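Local coordinates for protein uncharacterized metal-dependent hydrolase (Pyrococcus horikoshii, PDB 3IGH) that is uncharacterised but belongs to the metal-dependent amidohydrolases and probably hydrolyses carbon-nitrogen bonds other than peptide bonds, at residues A[14-18]-A[437-441]; A[60-64]-A[200-204]; A[360-365]-A[384-389]. All blocks are in the same frame, centred on the assembly; numbering follows the deposited sequence.

Interaction 1 (A[14-18]-A[437-441]). With SO4 (sulfate ion), chain N.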
loop_
_atom_site.group_PDB
_atom_site.type_symbol
_atom_site.label_atom_id
_atom_site.label_comp_id
_atom_site.label_asym_id
_atom_site.label_seq_id
_atom_site.Cartn_x
_atom_site.Cartn_y
_atom_site.Cartn_z
ATOM N N SER A 14 -23.421 12.226 -13.254
ATOM C CA SER A 14 -23.048 11.357 -14.370
ATOM C C SER A 14 -23.293 12.112 -15.673
ATOM O O SER A 14 -24.191 12.957 -15.743
ATOM C CB SER A 14 -23.878 10.068 -14.326
ATOM O OG SER A 14 -23.541 9.195 -15.378
ATOM N N PHE A 15 -22.488 11.826 -16.694
ATOM C CA PHE A 15 -22.641 12.494 -17.991
ATOM C C PHE A 15 -23.238 11.566 -19.054
ATOM O O PHE A 15 -24.052 12.003 -19.866
ATOM C CB PHE A 15 -21.315 13.096 -18.473
ATOM C CG PHE A 15 -20.882 14.314 -17.704
ATOM C CD1 PHE A 15 -21.586 15.514 -17.812
ATOM C CD2 PHE A 15 -19.761 14.267 -16.884
ATOM C CE1 PHE A 15 -21.190 16.644 -17.097
ATOM C CE2 PHE A 15 -19.352 15.401 -16.168
ATOM C CZ PHE A 15 -20.067 16.585 -16.276
ATOM N N ASN A 16 -22.809 10.303 -19.050
ATOM C CA ASN A 16 -23.401 9.246 -19.872
ATOM C C ASN A 16 -23.841 8.100 -18.963
ATOM O O ASN A 16 -23.005 7.291 -18.560
ATOM C CB ASN A 16 -22.391 8.700 -20.893
ATOM C CG ASN A 16 -22.175 9.623 -22.082
ATOM O OD1 ASN A 16 -22.746 10.711 -22.167
ATOM N ND2 ASN A 16 -21.340 9.178 -23.017
ATOM N N PRO A 17 -25.144 8.026 -18.614
ATOM C CA PRO A 17 -26.274 8.893 -18.971
ATOM C C PRO A 17 -26.266 10.181 -18.157
ATOM O O PRO A 17 -25.674 10.219 -17.080
ATOM C CB PRO A 17 -27.504 8.055 -18.580
ATOM C CG PRO A 17 -26.981 6.717 -18.131
ATOM C CD PRO A 17 -25.571 6.940 -17.717
ATOM N N LEU A 18 -26.899 11.229 -18.668
ATOM C CA LEU A 18 -26.918 12.490 -17.946
ATOM C C LEU A 18 -27.815 12.382 -16.714
ATOM O O LEU A 18 -28.997 12.062 -16.830
ATOM C CB LEU A 18 -27.365 13.635 -18.854
ATOM C CG LEU A 18 -27.261 15.033 -18.237
ATOM C CD1 LEU A 18 -25.809 15.503 -18.159
ATOM C CD2 LEU A 18 -28.094 16.005 -19.043
ATOM N N LYS A 437 -20.934 16.449 -23.824
ATOM C CA LYS A 437 -21.307 15.411 -22.854
ATOM C C LYS A 437 -20.409 14.178 -22.915
ATOM O O LYS A 437 -19.991 13.665 -21.878
ATOM C CB LYS A 437 -22.745 14.938 -23.070
ATOM C CG LYS A 437 -23.816 15.641 -22.267
ATOM C CD LYS A 437 -24.866 14.630 -21.796
ATOM C CE LYS A 437 -25.249 13.623 -22.891
ATOM N NZ LYS A 437 -25.326 12.219 -22.373
ATOM N N ASP A 438 -20.145 13.691 -24.129
ATOM C CA ASP A 438 -19.270 12.538 -24.330
ATOM C C ASP A 438 -17.810 12.854 -24.006
ATOM O O ASP A 438 -17.078 11.977 -23.549
ATOM C CB ASP A 438 -19.369 12.008 -25.759
ATOM C CG ASP A 438 -20.695 11.321 -26.045
ATOM O OD1 ASP A 438 -21.477 11.077 -25.104
ATOM O OD2 ASP A 438 -20.954 11.020 -27.227
ATOM N N ALA A 439 -17.391 14.090 -24.266
ATOM C CA ALA A 439 -16.046 14.535 -23.903
ATOM C C ALA A 439 -15.852 14.580 -22.386
ATOM O O ALA A 439 -14.827 14.102 -21.874
ATOM C CB ALA A 439 -15.722 15.895 -24.544
ATOM N N LEU A 440 -16.835 15.134 -21.667
ATOM C CA LEU A 440 -16.767 15.201 -20.206
ATOM C C LEU A 440 -16.861 13.824 -19.559
ATOM O O LEU A 440 -16.171 13.555 -18.580
ATOM C CB LEU A 440 -17.816 16.170 -19.627
ATOM C CG LEU A 440 -17.628 17.629 -20.075
ATOM C CD1 LEU A 440 -18.681 18.533 -19.437
ATOM C CD2 LEU A 440 -16.211 18.168 -19.795
ATOM N N HIS A 441 -17.695 12.955 -20.123
ATOM C CA HIS A 441 -17.769 11.565 -19.683
ATOM C C HIS A 441 -16.417 10.852 -19.827
ATOM O O HIS A 441 -15.987 10.148 -18.910
ATOM C CB HIS A 441 -18.849 10.808 -20.465
ATOM C CG HIS A 441 -18.868 9.333 -20.199
ATOM N ND1 HIS A 441 -19.508 8.780 -19.107
ATOM C CD2 HIS A 441 -18.336 8.295 -20.887
ATOM C CE1 HIS A 441 -19.366 7.468 -19.134
ATOM N NE2 HIS A 441 -18.657 7.148 -20.204
HETATM S S SO4 N . -28.929 10.484 -21.619
HETATM O O1 SO4 N . -30.108 10.919 -22.363
HETATM O O2 SO4 N . -27.854 11.446 -21.830
HETATM O O3 SO4 N . -29.255 10.425 -20.199
HETATM O O4 SO4 N . -28.513 9.161 -22.080
HETATM O O HOH W 1 -20.450 9.935 -16.720
#
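Phe15 and Asn16 dock on the first turns of helix 436-450 in a mixed contact, apolar on one flank and polar on the other. They sit in the loop between strands 10-14 and 19-21. Phe15 supplies the apolar part. Its ring lies across Leu440, whose CB stands over the ring centre, 3.8 Å from the centroid, a CH-pi contact. Met60 and Pro61 of strand 58-68 also pack on Phe15. Asn16 works with both its branch atoms and its CB. The backbone sets Asn16 CB over the face of the His441 imidazole, 3.6 Å from the ring centroid. With CG beside the backbone N (chi1 -76°), the amide lies along that ring, the two planes 21° apart, and ND2 faces Asp438 while OD1 faces Lys437. Asn16 ND2 donates to Asp438 OD1 at 2.8 Å, in the plane of its own amide but from above the carboxylate plane. Asn16 OD1 accepts from Lys437 NZ at 3.0 Å. The lysine chain is bent at three torsions, which bring NZ to this amide oxygen and to the Phe15 carbonyl. Lys437 NZ donates to Phe15 O at 2.8 Å, in the carbonyl plane. A third bond runs from Lys437 NZ to O2 of a sulfate at 2.7 Å, and the backbone N of Leu18 binds the same ion. That sulfate probably comes from the crystallisation liquor. A water joins Phe15 N to His441 ND1, lying at the edge of the imidazole in its plane. The chemistry implies a shared charge. Phe15 O and Asn16 OD1 are two acceptors only 2.9 Å apart, and the ammonium group that donates to both probably offsets their repulsion.

Interaction 2 (A[60-64]-A[200-204]). With SO4 (sulfate ion), chain O.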
loop_
_atom_site.group_PDB
_atom_site.type_symbol
_atom_site.label_atom_id
_atom_site.label_comp_id
_atom_site.label_asym_id
_atom_site.label_seq_id
_atom_site.Cartn_x
_atom_site.Cartn_y
_atom_site.Cartn_z
ATOM N N MET A 60 -19.578 19.168 -10.848
ATOM C CA MET A 60 -19.363 18.020 -11.739
ATOM C C MET A 60 -18.266 17.122 -11.147
ATOM O O MET A 60 -17.481 17.596 -10.317
ATOM C CB MET A 60 -19.022 18.472 -13.181
ATOM C CG MET A 60 -17.703 19.217 -13.374
ATOM S SD MET A 60 -17.231 19.559 -15.108
ATOM C CE MET A 60 -16.389 18.031 -15.542
ATOM N N PRO A 61 -18.216 15.831 -11.549
ATOM C CA PRO A 61 -17.054 15.038 -11.154
ATOM C C PRO A 61 -15.768 15.697 -11.635
ATOM O O PRO A 61 -15.736 16.309 -12.709
ATOM C CB PRO A 61 -17.269 13.707 -11.873
ATOM C CG PRO A 61 -18.743 13.618 -12.069
ATOM C CD PRO A 61 -19.187 15.026 -12.320
ATOM N N ALA A 62 -14.719 15.604 -10.830
ATOM C CA ALA A 62 -13.455 16.231 -11.195
ATOM C C ALA A 62 -12.830 15.528 -12.403
ATOM O O ALA A 62 -13.188 14.389 -12.724
ATOM C CB ALA A 62 -12.509 16.238 -9.995
ATOM N N PHE A 63 -11.941 16.224 -13.108
ATOM C CA PHE A 63 -11.249 15.620 -14.229
ATOM C C PHE A 63 -10.289 14.525 -13.743
ATOM O O PHE A 63 -9.750 14.589 -12.627
ATOM C CB PHE A 63 -10.506 16.672 -15.060
ATOM C CG PHE A 63 -11.427 17.589 -15.841
ATOM C CD1 PHE A 63 -11.983 17.174 -17.053
ATOM C CD2 PHE A 63 -11.745 18.854 -15.359
ATOM C CE1 PHE A 63 -12.828 18.015 -17.786
ATOM C CE2 PHE A 63 -12.589 19.706 -16.080
ATOM C CZ PHE A 63 -13.136 19.285 -17.289
ATOM N N PHE A 64 -10.120 13.514 -14.584
ATOM C CA PHE A 64 -9.200 12.409 -14.318
ATOM C C PHE A 64 -8.322 12.306 -15.567
ATOM O O PHE A 64 -8.794 11.916 -16.631
ATOM C CB PHE A 64 -10.024 11.131 -14.088
ATOM C CG PHE A 64 -9.244 9.950 -13.530
ATOM C CD1 PHE A 64 -9.817 9.164 -12.537
ATOM C CD2 PHE A 64 -7.966 9.608 -13.999
ATOM C CE1 PHE A 64 -9.132 8.063 -11.992
ATOM C CE2 PHE A 64 -7.277 8.518 -13.469
ATOM C CZ PHE A 64 -7.872 7.743 -12.454
ATOM N N LEU A 200 -6.240 23.211 -11.749
ATOM C CA LEU A 200 -6.936 23.031 -13.011
ATOM C C LEU A 200 -8.192 22.161 -12.901
ATOM O O LEU A 200 -8.903 21.963 -13.889
ATOM C CB LEU A 200 -5.973 22.447 -14.052
ATOM C CG LEU A 200 -4.990 23.456 -14.649
ATOM C CD1 LEU A 200 -3.855 22.745 -15.382
ATOM C CD2 LEU A 200 -5.737 24.421 -15.572
ATOM N N GLY A 201 -8.464 21.636 -11.713
ATOM C CA GLY A 201 -9.615 20.747 -11.522
ATOM C C GLY A 201 -9.344 19.274 -11.849
ATOM O O GLY A 201 -10.275 18.477 -11.942
ATOM N N VAL A 202 -8.073 18.915 -12.018
ATOM C CA VAL A 202 -7.688 17.514 -12.270
ATOM C C VAL A 202 -7.318 16.892 -10.922
ATOM O O VAL A 202 -6.285 17.233 -10.338
ATOM C CB VAL A 202 -6.484 17.419 -13.246
ATOM C CG1 VAL A 202 -6.089 15.946 -13.516
ATOM C CG2 VAL A 202 -6.804 18.107 -14.551
ATOM N N LYS A 203 -8.175 16.009 -10.413
ATOM C CA LYS A 203 -7.988 15.498 -9.056
ATOM C C LYS A 203 -7.522 14.048 -8.984
ATOM O O LYS A 203 -7.270 13.544 -7.898
ATOM C CB LYS A 203 -9.242 15.710 -8.210
ATOM C CG LYS A 203 -9.544 17.195 -7.974
ATOM C CD LYS A 203 -10.631 17.397 -6.930
ATOM C CE LYS A 203 -10.813 18.882 -6.652
ATOM N NZ LYS A 203 -11.757 19.111 -5.538
ATOM N N SER A 204 -7.414 13.398 -10.139
ATOM C CA SER A 204 -6.915 12.016 -10.229
ATOM C C SER A 204 -6.102 11.877 -11.507
ATOM O O SER A 204 -6.429 12.500 -12.523
ATOM C CB SER A 204 -8.059 11.009 -10.267
ATOM O OG SER A 204 -8.929 11.101 -9.160
HETATM S S SO4 O . -10.256 16.895 -2.101
HETATM O O1 SO4 O . -11.263 16.998 -1.048
HETATM O O2 SO4 O . -8.949 17.190 -1.525
HETATM O O3 SO4 O . -10.251 15.537 -2.635
HETATM O O4 SO4 O . -10.541 17.845 -3.175
HETATM O O HOH W 2 -10.753 12.891 -10.485
#
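Phe64 carries its ring over Ser204, where two parallel strands, 58-68 and 202-210, run side by side. CG is anti to the backbone N (chi1 -168°), and this swings the ring across the neighbouring strand. From CB outward, the first atom stays distant from Ser204. Phe64 CG is 3.6 Å from Ser204 CB. Phe64 CD1 comes closest, 3.4 Å from Ser204 CB, while CD2 on the other branch meets Ser204 O. CE1, CE2 and CZ complete the cover, so Ser204 CB stands over one face, offset toward the rim, as a CH-pi contact. With an alanine here, Ser204 CB would probably lose the ring that covers it, and a gap would open beside it.

The backbones meet through Phe63 N to Gly201 O at 3.0 Å and Lys203 N to Phe63 O at 3.1 Å. The two strands are neighbours in the barrel of this TIM-barrel family, and a beta bulge between Phe63 and Phe64 shifts their pairing by one residue. Gly201 ends helix 183-199 in a Schellman motif. Ala62 CB rests on Lys203 CG, 3.7 Å away. The extended lysine then reaches a sulfate and the backbone O of Tyr467, with its ammonium also in a cation-pi contact with that ring. A water links Phe63 O to Ser204 OG, which also bonds to Asn230. Chemically, Phe63 O accepts from Lys203 N and from the water, so two donors satisfy it.

Interaction 3 (A[360-365]-A[384-389]). With SO4 (sulfate ion), chain E.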
loop_
_atom_site.group_PDB
_atom_site.type_symbol
_atom_site.label_atom_id
_atom_site.label_comp_id
_atom_site.label_asym_id
_atom_site.label_seq_id
_atom_site.Cartn_x
_atom_site.Cartn_y
_atom_site.Cartn_z
ATOM N N VAL A 360 -6.590 8.084 -24.735
ATOM C CA VAL A 360 -6.244 8.905 -25.894
ATOM C C VAL A 360 -5.977 10.347 -25.482
ATOM O O VAL A 360 -6.383 10.777 -24.401
ATOM C CB VAL A 360 -7.348 8.866 -26.988
ATOM C CG1 VAL A 360 -7.500 7.453 -27.564
ATOM C CG2 VAL A 360 -8.680 9.397 -26.475
ATOM N N GLN A 361 -5.303 11.091 -26.354
ATOM C CA GLN A 361 -4.884 12.453 -26.029
ATOM C C GLN A 361 -5.354 13.435 -27.109
ATOM O O GLN A 361 -4.603 13.736 -28.036
ATOM C CB GLN A 361 -3.359 12.524 -25.877
ATOM C CG GLN A 361 -2.746 11.702 -24.730
ATOM C CD GLN A 361 -2.642 10.225 -25.058
ATOM O OE1 GLN A 361 -2.348 9.851 -26.193
ATOM N NE2 GLN A 361 -2.913 9.375 -24.070
ATOM N N PRO A 362 -6.612 13.902 -27.016
ATOM C CA PRO A 362 -7.196 14.773 -28.057
ATOM C C PRO A 362 -6.419 16.038 -28.434
ATOM O O PRO A 362 -6.471 16.443 -29.591
ATOM C CB PRO A 362 -8.584 15.107 -27.499
ATOM C CG PRO A 362 -8.917 13.903 -26.649
ATOM C CD PRO A 362 -7.607 13.562 -25.980
ATOM N N HIS A 363 -5.677 16.634 -27.502
ATOM C CA HIS A 363 -4.895 17.827 -27.834
ATOM C C HIS A 363 -3.752 17.592 -28.838
ATOM O O HIS A 363 -3.244 18.549 -29.429
ATOM C CB HIS A 363 -4.425 18.579 -26.583
ATOM C CG HIS A 363 -4.130 20.026 -26.835
ATOM N ND1 HIS A 363 -2.870 20.480 -27.151
ATOM C CD2 HIS A 363 -4.940 21.111 -26.862
ATOM C CE1 HIS A 363 -2.908 21.788 -27.338
ATOM N NE2 HIS A 363 -4.153 22.194 -27.171
ATOM N N PHE A 364 -3.373 16.326 -29.057
ATOM C CA PHE A 364 -2.429 15.969 -30.132
ATOM C C PHE A 364 -2.924 16.390 -31.526
ATOM O O PHE A 364 -2.112 16.659 -32.399
ATOM C CB PHE A 364 -2.117 14.463 -30.145
ATOM C CG PHE A 364 -1.029 14.036 -29.174
ATOM C CD1 PHE A 364 -1.175 14.205 -27.802
ATOM C CD2 PHE A 364 0.140 13.439 -29.645
ATOM C CE1 PHE A 364 -0.167 13.782 -26.907
ATOM C CE2 PHE A 364 1.144 13.029 -28.765
ATOM C CZ PHE A 364 0.986 13.200 -27.394
ATOM N N ILE A 365 -4.243 16.414 -31.736
ATOM C CA ILE A 365 -4.839 16.967 -32.968
ATOM C C ILE A 365 -4.309 18.382 -33.252
ATOM O O ILE A 365 -3.947 18.707 -34.388
ATOM C CB ILE A 365 -6.389 17.004 -32.879
ATOM C CG1 ILE A 365 -6.964 15.584 -32.902
ATOM C CG2 ILE A 365 -7.012 17.848 -34.012
ATOM C CD1 ILE A 365 -8.385 15.515 -32.423
ATOM N N TYR A 384 -6.652 9.456 -34.979
ATOM C CA TYR A 384 -7.353 9.954 -33.780
ATOM C C TYR A 384 -8.868 9.827 -33.897
ATOM O O TYR A 384 -9.616 10.807 -33.726
ATOM C CB TYR A 384 -6.949 11.402 -33.478
ATOM C CG TYR A 384 -5.468 11.580 -33.185
ATOM C CD1 TYR A 384 -4.810 10.784 -32.235
ATOM C CD2 TYR A 384 -4.733 12.563 -33.835
ATOM C CE1 TYR A 384 -3.442 10.963 -31.980
ATOM C CE2 TYR A 384 -3.392 12.738 -33.590
ATOM C CZ TYR A 384 -2.748 11.939 -32.670
ATOM O OH TYR A 384 -1.408 12.141 -32.443
ATOM N N ARG A 385 -9.315 8.621 -34.219
ATOM C CA ARG A 385 -10.718 8.398 -34.587
ATOM C C ARG A 385 -11.593 8.147 -33.365
ATOM O O ARG A 385 -12.172 7.069 -33.193
ATOM C CB ARG A 385 -10.849 7.307 -35.674
ATOM C CG ARG A 385 -10.248 5.939 -35.340
ATOM C CD ARG A 385 -10.118 5.044 -36.570
ATOM N NE ARG A 385 -11.364 4.861 -37.314
ATOM C CZ ARG A 385 -11.512 4.035 -38.354
ATOM N NH1 ARG A 385 -10.497 3.296 -38.786
ATOM N NH2 ARG A 385 -12.684 3.948 -38.965
ATOM N N PHE A 386 -11.723 9.185 -32.539
ATOM C CA PHE A 386 -12.268 9.038 -31.183
ATOM C C PHE A 386 -13.727 8.598 -31.130
ATOM O O PHE A 386 -14.104 7.829 -30.249
ATOM C CB PHE A 386 -12.089 10.322 -30.371
ATOM C CG PHE A 386 -10.666 10.802 -30.283
ATOM C CD1 PHE A 386 -10.390 12.167 -30.318
ATOM C CD2 PHE A 386 -9.602 9.905 -30.166
ATOM C CE1 PHE A 386 -9.087 12.630 -30.232
ATOM C CE2 PHE A 386 -8.289 10.369 -30.094
ATOM C CZ PHE A 386 -8.034 11.734 -30.113
ATOM N N LYS A 387 -14.537 9.094 -32.065
ATOM C CA LYS A 387 -15.934 8.696 -32.152
ATOM C C LYS A 387 -16.066 7.206 -32.474
ATOM O O LYS A 387 -16.817 6.503 -31.801
ATOM C CB LYS A 387 -16.711 9.564 -33.153
ATOM C CG LYS A 387 -18.230 9.356 -33.066
ATOM C CD LYS A 387 -19.008 10.293 -33.983
ATOM C CE LYS A 387 -20.492 10.308 -33.618
ATOM N NZ LYS A 387 -21.280 11.235 -34.481
ATOM N N ASP A 388 -15.308 6.731 -33.466
ATOM C CA ASP A 388 -15.240 5.296 -33.779
ATOM C C ASP A 388 -14.753 4.437 -32.604
ATOM O O ASP A 388 -15.307 3.372 -32.346
ATOM C CB ASP A 388 -14.338 5.037 -34.993
ATOM C CG ASP A 388 -14.865 5.684 -36.261
ATOM O OD1 ASP A 388 -16.087 5.925 -36.339
ATOM O OD2 ASP A 388 -14.051 5.955 -37.174
ATOM N N LEU A 389 -13.713 4.895 -31.908
ATOM C CA LEU A 389 -13.125 4.130 -30.799
ATOM C C LEU A 389 -14.051 4.028 -29.577
ATOM O O LEU A 389 -14.106 2.978 -28.916
ATOM C CB LEU A 389 -11.768 4.724 -30.400
ATOM C CG LEU A 389 -10.667 4.656 -31.468
ATOM C CD1 LEU A 389 -9.447 5.501 -31.095
ATOM C CD2 LEU A 389 -10.259 3.203 -31.754
HETATM S S SO4 E . -4.948 25.668 -27.875
HETATM O O1 SO4 E . -5.076 26.900 -27.103
HETATM O O2 SO4 E . -5.508 25.865 -29.210
HETATM O O3 SO4 E . -3.543 25.288 -27.961
HETATM O O4 SO4 E . -5.693 24.601 -27.217
#
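The C-terminal end of barrel strand 357-360 and the turn after it pack here against the start of helix 386-392. This is part of the TIM-barrel fold of the amidohydrolases. The contact is apolar, and no hydrogen bond crosses it. Phe386 is its centre. With CG beside the backbone N (chi1 -56°), its ring points between Val360, Pro362 and Ile365. Val360 touches one ring atom, with its CB 3.6 Å from Phe386 CE2. Pro362 touches another, with its CB 3.7 Å from Phe386 CE1. The Ile365 side chain points against that of Phe386, and Ile365 CD1 lies 3.7 Å from Phe386 CE1. The carbonyl O of Tyr384 stands over the centre of the Phe386 ring, 3.5 Å above its plane.

Tyr384 crosses to helix 364-367. Tyr384 OH lies 3.3 Å from Phe364 CB, and Tyr384 CD2 is near Ile365 CG1, at 3.9 Å. The hydroxyl is bonded to Asp368, which fixes the far end of the ring. The turn from Gln361 to Phe364 is a type I beta turn, closed by Phe364 N to Gln361 O. His363 of the same turn binds a sulfate through NE2. Arg385 is the N-cap residue of helix 386-392. Its NE and NH2 both grip Asp388 OD2 in the guanidinium plane, while its NH1 bonds to Asp345 in a second salt bridge. Val360 continues the strand pairing to Gly396 in strand 395-397. The strand end is thus packed by Phe386 of helix 386-392 and by Tyr384 of the loop before it, in keeping with the alternating strands and helices of a TIM barrel.

From the N terminus, the chain first makes the segment 14-18, which waits for helix 436-450 to close interaction 1, the longest loop of the three. Strand 58-68 follows, and interaction 2 closes when strand 202-210 pairs with it. Later, interaction 3 closes a short loop between 360-365 and 384-389. Interactions 2 and 3 lie in series, and both nest inside the loop of interaction 1. Interactions 1 and 2 touch through Phe15 on Met60 and Pro61, and through Leu440 on Phe63. Interaction 3 stands apart, its nearest atoms about 6 Å from interaction 1. Together they tie an N-terminal loop, barrel strands and late helices.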